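Putative polyketide cyclase (Bacillus cereus, PDB 3K0Z) is of unknown function but, as a putative lipoprotein of the SnoaL-like family with an NTF2-like fold, may act as a polyketide cyclase. Local coordinates at residues K14-P19 with F43-D48. Sequence-based numbering, arbitrary orientation.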
# COMPACT_ATOMS: atom_id res chain seq x y z
N LYS A 14 5.07 -4.08 24.05
CA LYS A 14 5.07 -5.53 24.17
C LYS A 14 3.64 -6.00 24.06
O LYS A 14 2.69 -5.23 24.22
CB LYS A 14 5.71 -5.97 25.49
CG LYS A 14 7.22 -5.75 25.51
N GLU A 15 3.51 -7.27 23.68
CA GLU A 15 2.25 -7.94 23.56
C GLU A 15 1.32 -7.36 22.46
O GLU A 15 0.12 -7.52 22.51
CB GLU A 15 1.57 -8.05 24.92
CG GLU A 15 2.47 -8.74 25.94
CD GLU A 15 1.81 -8.90 27.30
OE1 GLU A 15 0.55 -8.92 27.39
OE2 GLU A 15 2.56 -9.01 28.29
N MSE A 16 1.93 -6.74 21.46
CA MSE A 16 1.25 -6.22 20.29
C MSE A 16 2.17 -6.55 19.13
O MSE A 16 3.36 -6.82 19.33
CB MSE A 16 1.04 -4.71 20.40
CG MSE A 16 0.05 -4.38 21.45
SE MSE A 16 -0.27 -2.49 21.42
CE MSE A 16 -1.30 -2.30 23.10
N PRO A 17 1.62 -6.59 17.91
CA PRO A 17 2.47 -6.90 16.76
C PRO A 17 3.68 -5.97 16.65
O PRO A 17 3.52 -4.75 16.82
CB PRO A 17 1.53 -6.71 15.59
CG PRO A 17 0.18 -7.08 16.14
CD PRO A 17 0.20 -6.48 17.53
N LYS A 18 4.85 -6.57 16.45
CA LYS A 18 6.10 -5.85 16.29
C LYS A 18 6.53 -5.84 14.85
O LYS A 18 6.54 -6.87 14.17
CB LYS A 18 7.17 -6.42 17.20
CG LYS A 18 6.85 -6.15 18.67
CD LYS A 18 7.87 -6.72 19.58
CE LYS A 18 7.50 -6.54 21.03
NZ LYS A 18 8.69 -6.97 21.86
N PRO A 19 6.84 -4.66 14.34
CA PRO A 19 7.30 -4.62 12.95
C PRO A 19 8.54 -5.46 12.73
O PRO A 19 9.45 -5.41 13.54
CB PRO A 19 7.62 -3.16 12.73
CG PRO A 19 6.77 -2.42 13.77
CD PRO A 19 6.81 -3.33 14.96
N PHE A 43 -3.16 -0.28 16.38
CA PHE A 43 -4.06 -0.47 15.28
C PHE A 43 -3.97 -1.92 14.79
O PHE A 43 -5.01 -2.57 14.60
CB PHE A 43 -3.75 0.53 14.13
CG PHE A 43 -4.86 0.67 13.10
CD1 PHE A 43 -6.15 1.07 13.47
CD2 PHE A 43 -4.59 0.50 11.75
CE1 PHE A 43 -7.15 1.22 12.49
CE2 PHE A 43 -5.60 0.71 10.78
CZ PHE A 43 -6.85 1.06 11.17
N TYR A 44 -2.76 -2.45 14.60
CA TYR A 44 -2.67 -3.87 14.17
C TYR A 44 -2.93 -4.87 15.32
O TYR A 44 -3.37 -5.99 15.03
CB TYR A 44 -1.43 -4.16 13.29
CG TYR A 44 -1.52 -3.21 12.12
CD1 TYR A 44 -2.51 -3.36 11.16
CD2 TYR A 44 -0.71 -2.09 12.06
CE1 TYR A 44 -2.72 -2.42 10.16
CE2 TYR A 44 -0.87 -1.16 11.02
CZ TYR A 44 -1.88 -1.34 10.09
OH TYR A 44 -2.06 -0.41 9.11
N ALA A 45 -2.73 -4.49 16.57
CA ALA A 45 -3.23 -5.29 17.72
C ALA A 45 -4.76 -5.44 17.64
O ALA A 45 -5.29 -6.51 17.89
CB ALA A 45 -2.82 -4.71 19.08
N PHE A 46 -5.46 -4.36 17.29
CA PHE A 46 -6.88 -4.43 17.17
C PHE A 46 -7.25 -5.39 16.03
O PHE A 46 -8.07 -6.28 16.20
CB PHE A 46 -7.49 -3.06 16.92
CG PHE A 46 -8.93 -3.16 16.57
CD1 PHE A 46 -9.86 -3.55 17.52
CD2 PHE A 46 -9.35 -2.95 15.27
CE1 PHE A 46 -11.21 -3.70 17.18
CE2 PHE A 46 -10.68 -3.07 14.92
CZ PHE A 46 -11.61 -3.46 15.86
N TRP A 47 -6.64 -5.22 14.86
CA TRP A 47 -6.95 -6.15 13.77
C TRP A 47 -6.59 -7.58 14.12
O TRP A 47 -7.28 -8.50 13.68
CB TRP A 47 -6.28 -5.74 12.48
CG TRP A 47 -6.83 -4.43 11.91
CD1 TRP A 47 -6.14 -3.28 11.69
CD2 TRP A 47 -8.20 -4.16 11.50
NE1 TRP A 47 -6.97 -2.33 11.16
CE2 TRP A 47 -8.24 -2.83 11.05
CE3 TRP A 47 -9.37 -4.93 11.45
CZ2 TRP A 47 -9.41 -2.24 10.54
CZ3 TRP A 47 -10.56 -4.34 10.97
CH2 TRP A 47 -10.56 -3.00 10.53
N ASP A 48 -5.54 -7.78 14.92
CA ASP A 48 -5.17 -9.15 15.30
C ASP A 48 -6.13 -9.75 16.33
O ASP A 48 -6.39 -10.94 16.30
CB ASP A 48 -3.75 -9.15 15.82
CG ASP A 48 -3.19 -10.56 16.08
OD1 ASP A 48 -3.26 -11.45 15.21
OD2 ASP A 48 -2.68 -10.77 17.17
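Met16, modelled as selenomethionine, lies alongside Ala45 and touches one atom of it, the methyl. From the base outward, Met16 CB is 4.1 Å from Ala45 CB, Met16 CG comes in to 3.7 Å from the same methyl, and Met16 SE is back at 4.1 Å. That grazing path follows from the torsions: CG stands anti to the carbonyl carbon (chi1 -69°) and the chain runs extended beyond it, carrying CE past the alanine. Pro17 has the larger share of the contact. Pro17 CD sits 3.6 Å from Ala45 CA and 3.8 Å from Ala45 CB, while Pro17 CG reaches over the peptide to a van der Waals contact 3.9 Å from Tyr44 O. Tyr44 O keeps its helical hydrogen bond from Asp48 N (2.8 Å). No hydrogen bond links the two segments. The CA atoms of Met16 and Ala45 are 5.2 Å apart, consistent with the small alanine side chain. Pro17 O accepts a hydrogen bond from Gln41 NE2, one turn back on the same helix. This is plain packing of the N-terminal loop, just before strand 22-24, on helix 30-49, the long helix against the curved sheet of the NTF2-like fold: Tyr44 OH is hydrogen-bonded to Asp128 OD2 on strand 120-133, Asp48 OD1 accepts a hydrogen bond from Cys95 N on strand 93-103, and Phe46 and Trp47 pack against helix 76-87.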